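Local coordinates for protein myosin-I heavy chain (Dictyostelium discoideum, PDB 5EJS) that works as an actin-based motor with ATPase activity in the early steps of phagocytosis and adhesion, its C-terminal MyTH4-FERM tail unit being described here, at residues A[177-182]-A[259-264]; A[319-324]-A[403-408]; A[331-336]-A[396-401]; A[413-418]-A[473-478]. The protein carries 3 engineered substitutions. All coordinates share one frame; numbering follows the deposited sequence.

Interaction 1: A[177-182]-A[259-264]; sequences GPSATE and MIYDVL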
loop_
_atom_site.group_PDB
_atom_site.type_symbol
_atom_site.label_atom_id
_atom_site.label_comp_id
_atom_site.label_asym_id
_atom_site.label_seq_id
_atom_site.Cartn_x
_atom_site.Cartn_y
_atom_site.Cartn_z
ATOM N N GLY A 177 11.798 17.512 -24.786
ATOM C CA GLY A 177 10.758 17.115 -25.719
ATOM C C GLY A 177 10.263 15.746 -25.296
ATOM O O GLY A 177 10.781 15.189 -24.315
ATOM N N PRO A 178 9.269 15.141 -26.000
ATOM C CA PRO A 178 8.723 13.871 -25.508
ATOM C C PRO A 178 9.516 12.624 -25.854
ATOM O O PRO A 178 10.055 12.528 -26.919
ATOM C CB PRO A 178 7.316 13.848 -26.112
ATOM C CG PRO A 178 7.464 14.562 -27.404
ATOM C CD PRO A 178 8.503 15.636 -27.166
ATOM N N SER A 179 9.524 11.647 -24.950
ATOM C CA SER A 179 10.105 10.314 -25.115
ATOM C C SER A 179 9.088 9.507 -25.941
ATOM O O SER A 179 7.930 9.921 -26.066
ATOM C CB SER A 179 10.258 9.643 -23.747
ATOM O OG SER A 179 9.040 9.577 -23.010
ATOM N N ALA A 180 9.489 8.327 -26.435
ATOM C CA ALA A 180 8.605 7.429 -27.177
ATOM C C ALA A 180 7.448 7.022 -26.276
ATOM O O ALA A 180 6.326 6.892 -26.757
ATOM C CB ALA A 180 9.371 6.203 -27.638
ATOM N N THR A 181 7.713 6.895 -24.951
ATOM C CA THR A 181 6.726 6.555 -23.920
ATOM C C THR A 181 5.643 7.637 -23.843
ATOM O O THR A 181 4.451 7.307 -23.900
ATOM C CB THR A 181 7.434 6.296 -22.576
ATOM O OG1 THR A 181 8.235 5.132 -22.706
ATOM C CG2 THR A 181 6.466 6.092 -21.424
ATOM N N GLU A 182 6.057 8.917 -23.705
ATOM C CA GLU A 182 5.163 10.059 -23.610
ATOM C C GLU A 182 4.347 10.196 -24.864
ATOM O O GLU A 182 3.179 10.569 -24.770
ATOM C CB GLU A 182 5.948 11.340 -23.365
ATOM C CG GLU A 182 5.048 12.502 -23.003
ATOM C CD GLU A 182 5.736 13.807 -22.692
ATOM O OE1 GLU A 182 6.981 13.828 -22.596
ATOM O OE2 GLU A 182 5.017 14.816 -22.538
ATOM N N MET A 259 10.849 16.743 -13.713
ATOM C CA MET A 259 9.592 16.271 -14.242
ATOM C C MET A 259 9.867 14.937 -14.843
ATOM O O MET A 259 10.869 14.765 -15.543
ATOM C CB MET A 259 8.944 17.296 -15.168
ATOM C CG MET A 259 8.330 18.390 -14.349
ATOM S SD MET A 259 7.612 19.725 -15.269
ATOM C CE MET A 259 9.072 20.670 -15.660
ATOM N N ILE A 260 9.053 13.947 -14.457
ATOM C CA ILE A 260 9.246 12.544 -14.828
ATOM C C ILE A 260 9.431 12.353 -16.325
ATOM O O ILE A 260 10.295 11.565 -16.720
ATOM C CB ILE A 260 8.165 11.605 -14.232
ATOM C CG1 ILE A 260 8.398 10.136 -14.655
ATOM C CG2 ILE A 260 6.745 12.088 -14.521
ATOM C CD1 ILE A 260 7.957 9.175 -13.684
ATOM N N TYR A 261 8.687 13.123 -17.154
ATOM C CA TYR A 261 8.782 12.999 -18.605
ATOM C C TYR A 261 10.104 13.554 -19.156
ATOM O O TYR A 261 10.610 13.031 -20.157
ATOM C CB TYR A 261 7.551 13.582 -19.276
ATOM C CG TYR A 261 6.362 12.635 -19.337
ATOM C CD1 TYR A 261 6.512 11.317 -19.769
ATOM C CD2 TYR A 261 5.075 13.078 -19.036
ATOM C CE1 TYR A 261 5.415 10.464 -19.893
ATOM C CE2 TYR A 261 3.971 12.230 -19.142
ATOM C CZ TYR A 261 4.144 10.928 -19.591
ATOM O OH TYR A 261 3.060 10.082 -19.701
ATOM N N ASP A 262 10.714 14.533 -18.461
ATOM C CA ASP A 262 12.044 15.044 -18.844
ATOM C C ASP A 262 13.112 13.974 -18.586
ATOM O O ASP A 262 14.031 13.817 -19.386
ATOM C CB ASP A 262 12.379 16.360 -18.101
ATOM C CG ASP A 262 11.606 17.588 -18.583
ATOM O OD1 ASP A 262 11.064 17.547 -19.703
ATOM O OD2 ASP A 262 11.561 18.591 -17.847
ATOM N N VAL A 263 12.958 13.206 -17.490
ATOM C CA VAL A 263 13.830 12.085 -17.086
ATOM C C VAL A 263 13.740 10.976 -18.126
ATOM O O VAL A 263 14.780 10.466 -18.536
ATOM C CB VAL A 263 13.481 11.563 -15.642
ATOM C CG1 VAL A 263 14.310 10.331 -15.265
ATOM C CG2 VAL A 263 13.636 12.677 -14.599
ATOM N N LEU A 264 12.501 10.598 -18.546
ATOM C CA LEU A 264 12.283 9.539 -19.540
ATOM C C LEU A 264 12.892 9.869 -20.890
ATOM O O LEU A 264 13.443 8.974 -21.532
ATOM C CB LEU A 264 10.812 9.163 -19.673
ATOM C CG LEU A 264 10.153 8.491 -18.437
ATOM C CD1 LEU A 264 8.650 8.435 -18.603
ATOM C CD2 LEU A 264 10.692 7.103 -18.207
HETATM O O HOH W 1 8.888 12.126 -22.065
#
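The aliphatic part of Glu182 lies over one face of the Tyr261 ring: CG sits 3.6 Å from the ring centroid and 7° off the ring normal, a CH-pi contact. Beyond it the carboxylate runs on across the same ring, stacked with its plane 13° from that of the phenol, and OE1 comes 3.4 Å from Tyr261 CB. Glu182 reaches this far because CG stands opposite the backbone N (chi1 -169°) and the chain continues extended. Were Tyr261 an alanine, the flat surface under Glu182 would be gone, and its carboxylate would probably be freer to turn away from Arg174. Van der Waals contact elsewhere is lighter, with Ser179 OG 3.8 Å from Leu264 CB and Thr181 CG2 4.3 Å from Leu264 CD1.

These contacts join the MyTH4 part of the tail to the ubiquitin-like lobe of the FERM domain, each through the first turn of a helix, 180-191 and 260-268. Ser179 is the N-cap of the former, its OG accepting from Glu182 N at 3.1 Å.

No direct hydrogen bond crosses between the segments, but a water does the bridging. It accepts from Ser179 N and donates both to Glu182 OE1, at 2.6 Å, and to Tyr261 O, at 2.7 Å. Charge completes the joint: Arg174 forms salt bridges with Glu182 OE1 and with Asp262 OD1, so one guanidinium pairs with acids from both segments and probably offsets the repulsion between them. The backbone N atoms of Lys175 and Met176 also donate to the Asp262 carboxylate.

Interaction 2: A[319-324]-A[403-408]; sequences KGLYTN and SPLFGC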
loop_
_atom_site.group_PDB
_atom_site.type_symbol
_atom_site.label_atom_id
_atom_site.label_comp_id
_atom_site.label_asym_id
_atom_site.label_seq_id
_atom_site.Cartn_x
_atom_site.Cartn_y
_atom_site.Cartn_z
ATOM N N LYS A 319 25.786 -6.175 -0.892
ATOM C CA LYS A 319 26.391 -5.737 -2.154
ATOM C C LYS A 319 27.788 -5.168 -1.939
ATOM O O LYS A 319 28.449 -4.777 -2.890
ATOM C CB LYS A 319 25.468 -4.725 -2.864
ATOM C CG LYS A 319 24.403 -5.396 -3.693
ATOM C CD LYS A 319 23.304 -4.412 -4.098
ATOM C CE LYS A 319 22.204 -5.036 -4.961
ATOM N NZ LYS A 319 21.696 -6.328 -4.406
ATOM N N GLY A 320 28.243 -5.151 -0.712
ATOM C CA GLY A 320 29.582 -4.691 -0.408
ATOM C C GLY A 320 29.754 -3.192 -0.332
ATOM O O GLY A 320 30.855 -2.694 -0.570
ATOM N N LEU A 321 28.712 -2.449 0.035
ATOM C CA LEU A 321 28.874 -1.003 0.145
ATOM C C LEU A 321 29.626 -0.593 1.428
ATOM O O LEU A 321 30.353 0.408 1.439
ATOM C CB LEU A 321 27.507 -0.276 0.004
ATOM C CG LEU A 321 27.457 1.255 0.295
ATOM C CD1 LEU A 321 28.138 2.051 -0.800
ATOM C CD2 LEU A 321 26.064 1.736 0.455
ATOM N N TYR A 322 29.470 -1.380 2.500
ATOM C CA TYR A 322 30.096 -1.134 3.810
ATOM C C TYR A 322 31.259 -2.096 4.037
ATOM O O TYR A 322 31.057 -3.117 4.667
ATOM C CB TYR A 322 29.016 -1.270 4.910
ATOM C CG TYR A 322 27.773 -0.421 4.671
ATOM C CD1 TYR A 322 27.866 0.967 4.505
ATOM C CD2 TYR A 322 26.504 -1.007 4.587
ATOM C CE1 TYR A 322 26.736 1.738 4.217
ATOM C CE2 TYR A 322 25.356 -0.233 4.346
ATOM C CZ TYR A 322 25.480 1.137 4.173
ATOM O OH TYR A 322 24.367 1.878 3.891
ATOM N N THR A 323 32.460 -1.807 3.501
ATOM C CA THR A 323 33.576 -2.766 3.537
ATOM C C THR A 323 34.699 -2.433 4.515
ATOM O O THR A 323 35.584 -3.269 4.719
ATOM C CB THR A 323 34.138 -3.006 2.118
ATOM O OG1 THR A 323 34.434 -1.766 1.458
ATOM C CG2 THR A 323 33.208 -3.832 1.267
ATOM N N ASN A 324 34.660 -1.252 5.140
ATOM C CA ASN A 324 35.674 -0.848 6.119
ATOM C C ASN A 324 35.074 -1.051 7.494
ATOM O O ASN A 324 34.707 -0.101 8.202
ATOM C CB ASN A 324 36.221 0.579 5.824
ATOM C CG ASN A 324 36.964 0.693 4.481
ATOM O OD1 ASN A 324 37.162 -0.288 3.747
ATOM N ND2 ASN A 324 37.420 1.893 4.134
ATOM N N SER A 403 30.366 2.499 9.832
ATOM C CA SER A 403 30.546 2.878 8.444
ATOM C C SER A 403 30.328 4.344 8.184
ATOM O O SER A 403 29.196 4.824 8.253
ATOM C CB SER A 403 29.652 2.061 7.523
ATOM O OG SER A 403 29.634 0.704 7.916
ATOM N N PRO A 404 31.408 5.055 7.777
ATOM C CA PRO A 404 31.271 6.478 7.416
ATOM C C PRO A 404 30.317 6.720 6.239
ATOM O O PRO A 404 29.834 7.841 6.096
ATOM C CB PRO A 404 32.708 6.884 7.056
ATOM C CG PRO A 404 33.569 5.890 7.717
ATOM C CD PRO A 404 32.816 4.610 7.647
ATOM N N LEU A 405 30.045 5.700 5.398
ATOM C CA LEU A 405 29.116 5.822 4.246
ATOM C C LEU A 405 27.646 5.668 4.641
ATOM O O LEU A 405 26.772 5.952 3.814
ATOM C CB LEU A 405 29.448 4.801 3.159
ATOM C CG LEU A 405 30.699 5.046 2.306
ATOM C CD1 LEU A 405 30.951 3.841 1.374
ATOM C CD2 LEU A 405 30.571 6.354 1.475
ATOM N N PHE A 406 27.365 5.174 5.885
ATOM C CA PHE A 406 25.990 5.044 6.320
ATOM C C PHE A 406 25.332 6.438 6.412
ATOM O O PHE A 406 25.905 7.362 6.994
ATOM C CB PHE A 406 25.905 4.366 7.670
ATOM C CG PHE A 406 24.470 4.226 8.126
ATOM C CD1 PHE A 406 23.662 3.217 7.623
ATOM C CD2 PHE A 406 23.897 5.159 8.993
ATOM C CE1 PHE A 406 22.321 3.116 8.019
ATOM C CE2 PHE A 406 22.546 5.065 9.372
ATOM C CZ PHE A 406 21.773 4.037 8.894
ATOM N N GLY A 407 24.141 6.554 5.854
ATOM C CA GLY A 407 23.345 7.770 5.912
ATOM C C GLY A 407 23.724 8.823 4.911
ATOM O O GLY A 407 23.130 9.900 4.933
ATOM N N CYS A 408 24.701 8.521 4.023
ATOM C CA CYS A 408 25.174 9.399 2.949
ATOM C C CYS A 408 24.400 9.183 1.676
ATOM O O CYS A 408 24.110 8.034 1.340
ATOM C CB CYS A 408 26.662 9.176 2.691
ATOM S SG CYS A 408 27.730 9.656 4.058
HETATM O O HOH W 2 22.991 4.554 4.025
#
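This is a mainly apolar loop-to-loop contact in the FERM domain, where the turn after helix 303-318 meets the linker that leads from helix 388-402 into strand 409-414. Tyr322 carries most of it. Its CB lies 3.6 Å from Ser403 OG, which is hydrogen-bonded to Ile399 O in the preceding helix, and CD1 is 3.7 Å from Ser403 CB; farther out, the ring turns an edge to the backbone carbon of Leu405, and CE1 comes 3.9 Å from Phe406 N. The ring is directed along the linker because CG lies opposite its own carbonyl carbon (chi1 -53°). The side chains of Leu321 and Leu405 add a second point of packing, crossing at a slant with CD1 to CD1 4.0 Å. A type I turn from Ser403 to Phe406, followed by a type II turn from Leu405 to Cys408, shapes the linker around the tyrosine.

Tyr322 OH is hydrogen-bonded to Glu316 OE2 and also accepts from a water 3.0 Å away, which itself accepts from Gly407 N. Replacing Tyr322 with a leucine would probably leave both Glu316 and this water without their phenol partner. The buried ring thus combines nonpolar packing along its length with a water-mediated tie at its hydroxyl.

Interaction 3: A[331-336]-A[396-401]; sequences SIIAAI and INLIGS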
loop_
_atom_site.group_PDB
_atom_site.type_symbol
_atom_site.label_atom_id
_atom_site.label_comp_id
_atom_site.label_asym_id
_atom_site.label_seq_id
_atom_site.Cartn_x
_atom_site.Cartn_y
_atom_site.Cartn_z
ATOM N N SER A 331 31.587 -10.564 11.855
ATOM C CA SER A 331 31.144 -11.819 12.477
ATOM C C SER A 331 29.920 -11.567 13.348
ATOM O O SER A 331 29.002 -12.395 13.387
ATOM C CB SER A 331 32.272 -12.435 13.302
ATOM O OG SER A 331 33.242 -13.009 12.439
ATOM N N ILE A 332 29.899 -10.416 14.047
ATOM C CA ILE A 332 28.751 -10.034 14.874
ATOM C C ILE A 332 27.546 -9.761 13.966
ATOM O O ILE A 332 26.469 -10.280 14.232
ATOM C CB ILE A 332 29.071 -8.870 15.853
ATOM C CG1 ILE A 332 30.130 -9.302 16.912
ATOM C CG2 ILE A 332 27.808 -8.401 16.565
ATOM C CD1 ILE A 332 30.870 -8.162 17.594
ATOM N N ILE A 333 27.746 -8.985 12.881
ATOM C CA ILE A 333 26.728 -8.689 11.872
ATOM C C ILE A 333 26.188 -10.003 11.307
ATOM O O ILE A 333 24.979 -10.189 11.297
ATOM C CB ILE A 333 27.255 -7.731 10.737
ATOM C CG1 ILE A 333 27.500 -6.310 11.288
ATOM C CG2 ILE A 333 26.269 -7.670 9.549
ATOM C CD1 ILE A 333 28.472 -5.386 10.466
ATOM N N ALA A 334 27.080 -10.918 10.868
ATOM C CA ALA A 334 26.689 -12.207 10.305
ATOM C C ALA A 334 25.846 -12.985 11.330
ATOM O O ALA A 334 24.761 -13.437 10.974
ATOM C CB ALA A 334 27.913 -12.988 9.878
ATOM N N ALA A 335 26.256 -13.023 12.618
ATOM C CA ALA A 335 25.479 -13.700 13.671
ATOM C C ALA A 335 24.041 -13.171 13.843
ATOM O O ALA A 335 23.091 -13.973 13.953
ATOM C CB ALA A 335 26.214 -13.636 15.003
ATOM N N ILE A 336 23.889 -11.821 13.837
ATOM C CA ILE A 336 22.584 -11.158 13.930
ATOM C C ILE A 336 21.738 -11.529 12.734
ATOM O O ILE A 336 20.593 -11.950 12.903
ATOM C CB ILE A 336 22.734 -9.606 14.051
ATOM C CG1 ILE A 336 23.438 -9.188 15.349
ATOM C CG2 ILE A 336 21.380 -8.904 13.965
ATOM C CD1 ILE A 336 23.929 -7.766 15.316
ATOM N N ILE A 396 21.418 -2.343 12.265
ATOM C CA ILE A 396 21.546 -0.951 11.825
ATOM C C ILE A 396 22.535 -0.196 12.743
ATOM O O ILE A 396 23.374 0.551 12.241
ATOM C CB ILE A 396 20.170 -0.245 11.732
ATOM C CG1 ILE A 396 19.260 -0.951 10.683
ATOM C CG2 ILE A 396 20.351 1.256 11.417
ATOM C CD1 ILE A 396 17.751 -0.751 10.824
ATOM N N ASN A 397 22.458 -0.407 14.077
ATOM C CA ASN A 397 23.374 0.235 15.016
ATOM C C ASN A 397 24.836 -0.096 14.662
ATOM O O ASN A 397 25.661 0.814 14.613
ATOM C CB ASN A 397 23.057 -0.178 16.456
ATOM C CG ASN A 397 23.965 0.436 17.485
ATOM O OD1 ASN A 397 24.064 1.654 17.631
ATOM N ND2 ASN A 397 24.679 -0.401 18.190
ATOM N N LEU A 398 25.140 -1.371 14.398
ATOM C CA LEU A 398 26.482 -1.774 14.030
ATOM C C LEU A 398 26.943 -1.171 12.722
ATOM O O LEU A 398 28.025 -0.597 12.680
ATOM C CB LEU A 398 26.598 -3.294 14.005
ATOM C CG LEU A 398 26.875 -3.894 15.368
ATOM C CD1 LEU A 398 26.275 -5.275 15.475
ATOM C CD2 LEU A 398 28.386 -3.911 15.643
ATOM N N ILE A 399 26.122 -1.264 11.660
ATOM C CA ILE A 399 26.447 -0.669 10.365
ATOM C C ILE A 399 26.663 0.836 10.536
ATOM O O ILE A 399 27.698 1.345 10.138
ATOM C CB ILE A 399 25.360 -0.971 9.280
ATOM C CG1 ILE A 399 25.327 -2.470 8.883
ATOM C CG2 ILE A 399 25.501 -0.051 8.047
ATOM C CD1 ILE A 399 26.565 -3.002 8.190
ATOM N N GLY A 400 25.698 1.514 11.138
ATOM C CA GLY A 400 25.707 2.956 11.334
ATOM C C GLY A 400 26.915 3.517 12.047
ATOM O O GLY A 400 27.547 4.454 11.559
ATOM N N SER A 401 27.240 2.946 13.207
ATOM C CA SER A 401 28.365 3.350 14.045
ATOM C C SER A 401 29.751 3.019 13.426
ATOM O O SER A 401 30.743 3.653 13.759
ATOM C CB SER A 401 28.237 2.690 15.413
ATOM O OG SER A 401 28.394 1.288 15.302
#
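Leu398 packs among isoleucines of the facing helix, in an antiparallel helix pair of the helical central lobe of the FERM domain. Its CD1 meets two of them at once: Ile336 CD1 at 3.4 Å and Ile332 CG2 at 3.6 Å, the latter side chain crossing that of the leucine at about a right angle. Nearer the backbone, Leu398 CB is 4.2 Å from Ile333 CG1, and here the two side chains run past one another in opposite directions. With CG1 opposite its carbonyl carbon (chi1 -69°), Ile333 then reaches on to the neighbouring residue of the second helix, Ile399.

Behind these contacts, the segment axes approach to 10.4 Å with their N-to-C directions 154° apart, a separation bridged entirely by branched apolar side chains. Helix 303-318 backs the pair through Trp317, which touches both Ile333 and Ile399, while Phe395 of helix 388-402 packs against Ile333 and Ile336. Helix 369-381 is reached by Ile332, at Gln379. Where Trp317 touches the pair, the side chains of Ile333 and Ile399 cross at about a right angle, CD1 to CD1 3.8 Å.

Interaction 4: A[413-418]-A[473-478]; sequences IQQKEN and QTFTTD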
loop_
_atom_site.group_PDB
_atom_site.type_symbol
_atom_site.label_atom_id
_atom_site.label_comp_id
_atom_site.label_asym_id
_atom_site.label_seq_id
_atom_site.Cartn_x
_atom_site.Cartn_y
_atom_site.Cartn_z
ATOM N N ILE A 413 31.456 11.799 -9.109
ATOM C CA ILE A 413 32.106 13.054 -9.501
ATOM C C ILE A 413 33.475 12.828 -10.141
ATOM O O ILE A 413 34.129 11.812 -9.892
ATOM C CB ILE A 413 32.213 14.112 -8.356
ATOM C CG1 ILE A 413 33.031 13.596 -7.139
ATOM C CG2 ILE A 413 30.858 14.642 -7.952
ATOM C CD1 ILE A 413 34.272 14.274 -6.928
ATOM N N GLN A 414 33.930 13.828 -10.918
ATOM C CA GLN A 414 35.245 13.884 -11.547
ATOM C C GLN A 414 36.024 15.014 -10.865
ATOM O O GLN A 414 35.483 16.098 -10.617
ATOM C CB GLN A 414 35.136 14.106 -13.051
ATOM C CG GLN A 414 35.903 13.088 -13.884
ATOM C CD GLN A 414 35.054 11.923 -14.330
ATOM O OE1 GLN A 414 33.813 11.917 -14.211
ATOM N NE2 GLN A 414 35.703 10.915 -14.887
ATOM N N GLN A 415 37.276 14.731 -10.515
ATOM C CA GLN A 415 38.169 15.623 -9.795
ATOM C C GLN A 415 39.537 15.730 -10.454
ATOM O O GLN A 415 39.985 14.799 -11.128
ATOM C CB GLN A 415 38.393 15.055 -8.390
ATOM C CG GLN A 415 37.689 15.786 -7.270
ATOM C CD GLN A 415 38.264 15.342 -5.959
ATOM O OE1 GLN A 415 38.647 14.169 -5.760
ATOM N NE2 GLN A 415 38.385 16.290 -5.042
ATOM N N LYS A 416 40.218 16.856 -10.193
ATOM C CA LYS A 416 41.589 17.124 -10.627
ATOM C C LYS A 416 42.540 16.523 -9.574
ATOM O O LYS A 416 43.693 16.230 -9.875
ATOM C CB LYS A 416 41.839 18.636 -10.887
ATOM C CG LYS A 416 41.335 19.596 -9.795
ATOM C CD LYS A 416 40.917 20.964 -10.363
ATOM C CE LYS A 416 40.295 21.883 -9.326
ATOM N NZ LYS A 416 38.980 21.394 -8.811
ATOM N N GLU A 417 42.017 16.304 -8.353
ATOM C CA GLU A 417 42.708 15.697 -7.209
ATOM C C GLU A 417 42.568 14.166 -7.251
ATOM O O GLU A 417 41.854 13.634 -8.105
ATOM C CB GLU A 417 42.108 16.223 -5.893
ATOM C CG GLU A 417 42.321 17.703 -5.637
ATOM C CD GLU A 417 41.830 18.187 -4.286
ATOM O OE1 GLU A 417 40.681 17.868 -3.902
ATOM O OE2 GLU A 417 42.606 18.902 -3.610
ATOM N N ASN A 418 43.261 13.458 -6.332
ATOM C CA ASN A 418 43.231 11.999 -6.247
ATOM C C ASN A 418 42.175 11.475 -5.251
ATOM O O ASN A 418 42.137 11.923 -4.098
ATOM C CB ASN A 418 44.628 11.424 -5.977
ATOM C CG ASN A 418 45.457 11.315 -7.241
ATOM O OD1 ASN A 418 46.225 12.215 -7.607
ATOM N ND2 ASN A 418 45.207 10.263 -8.011
ATOM N N GLN A 473 36.267 24.745 -4.010
ATOM C CA GLN A 473 36.466 23.326 -4.329
ATOM C C GLN A 473 35.415 22.985 -5.377
ATOM O O GLN A 473 34.218 23.114 -5.096
ATOM C CB GLN A 473 36.343 22.421 -3.087
ATOM C CG GLN A 473 37.690 21.903 -2.592
ATOM C CD GLN A 473 38.226 22.693 -1.421
ATOM O OE1 GLN A 473 37.519 23.465 -0.758
ATOM N NE2 GLN A 473 39.499 22.522 -1.131
ATOM N N THR A 474 35.864 22.598 -6.591
ATOM C CA THR A 474 34.999 22.294 -7.734
ATOM C C THR A 474 35.042 20.818 -8.108
ATOM O O THR A 474 36.125 20.219 -8.123
ATOM C CB THR A 474 35.363 23.189 -8.930
ATOM O OG1 THR A 474 35.433 24.542 -8.495
ATOM C CG2 THR A 474 34.394 23.055 -10.102
ATOM N N PHE A 475 33.852 20.253 -8.442
ATOM C CA PHE A 475 33.677 18.858 -8.810
ATOM C C PHE A 475 32.859 18.782 -10.085
ATOM O O PHE A 475 31.845 19.467 -10.223
ATOM C CB PHE A 475 32.995 18.063 -7.673
ATOM C CG PHE A 475 33.379 18.450 -6.263
ATOM C CD1 PHE A 475 34.538 17.944 -5.670
ATOM C CD2 PHE A 475 32.583 19.323 -5.530
ATOM C CE1 PHE A 475 34.896 18.312 -4.357
ATOM C CE2 PHE A 475 32.935 19.692 -4.225
ATOM C CZ PHE A 475 34.093 19.185 -3.643
ATOM N N THR A 476 33.308 17.957 -11.024
ATOM C CA THR A 476 32.629 17.761 -12.296
ATOM C C THR A 476 31.519 16.734 -12.101
ATOM O O THR A 476 31.764 15.623 -11.641
ATOM C CB THR A 476 33.672 17.443 -13.379
ATOM O OG1 THR A 476 34.536 18.574 -13.553
ATOM C CG2 THR A 476 33.058 17.045 -14.704
ATOM N N THR A 477 30.291 17.139 -12.406
ATOM C CA THR A 477 29.091 16.316 -12.301
ATOM C C THR A 477 27.924 16.961 -13.032
ATOM O O THR A 477 27.734 18.170 -12.932
ATOM C CB THR A 477 28.726 16.040 -10.803
ATOM O OG1 THR A 477 27.470 15.352 -10.710
ATOM C CG2 THR A 477 28.739 17.297 -9.930
ATOM N N ASP A 478 27.089 16.150 -13.677
ATOM C CA ASP A 478 25.876 16.639 -14.349
ATOM C C ASP A 478 24.631 16.489 -13.427
ATOM O O ASP A 478 23.482 16.686 -13.879
ATOM C CB ASP A 478 25.648 15.858 -15.658
ATOM C CG ASP A 478 25.347 14.376 -15.470
ATOM O OD1 ASP A 478 25.839 13.780 -14.468
ATOM O OD2 ASP A 478 24.638 13.803 -16.328
#
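Gln414 N donates to Thr476 O at 2.9 Å, on a lone pair in the carbonyl plane, with an N-H...O angle of 161°. The reciprocal bond, Thr476 N to Gln414 O, is equally short at 2.9 Å and also lies in the carbonyl plane. Together they make an antiparallel hydrogen-bonded pair, a single bridge between the ends of strands 409-414 and 472-476. Thr476 O is approached from a second direction by Ile413 CA, 3.4 Å away, in a CA-H...O contact.

Side chains flank the bridge on two faces. Ile413, Gln415, Phe475 and Thr477 share the buried one. Ile413 CD1 lies 3.9 Å from Phe475 CD1, approaching obliquely, and its other branch, CG2, is 3.8 Å from Thr477 CB. With CG1 between the backbone N and the carbonyl carbon (chi1 60°), CD1 is turned to Phe475 and CG2 to Thr477, and one isoleucine touches residues on both sides of Thr476. Gln415 runs beside Phe475 in the same direction, its amide at the ring edge, with NE2 4.1 Å from CE1. On the more exposed face, the CB atoms of Gln414 and Thr476 are 3.7 Å apart, and Lys416 bends back until its NZ is near the backbone of Thr474.

Ile433 of strand 430-434 touches Ile413, Gln415 and Phe475, and Trp445 of strand 441-446 also packs on Phe475. A bridge between the edge strands of a four-stranded and a three-stranded antiparallel sheet, closed over a shared apolar interior, is the arrangement of the PH/PTB-like fold of the third FERM lobe.

From the N terminus, interaction 1 comes first: it closes a loop of 76 residues and ties the end of the MyTH4 part to the ubiquitin-like FERM lobe. Interaction 2 closes a loop of 78 residues holding the later helices of the central lobe, from 327-341 to 388-402, and sets the turn after helix 303-318 against the linker to strand 409-414. Interaction 3 is nested inside that loop and pairs two of those helices; the two contacts touch, Tyr322 CE2 lying 3.7 Å from Ile399 CG2. Interaction 4 follows in series, closing a loop of 54 residues with strands and no helix, and joins the first strand of the PTB-like lobe to its last.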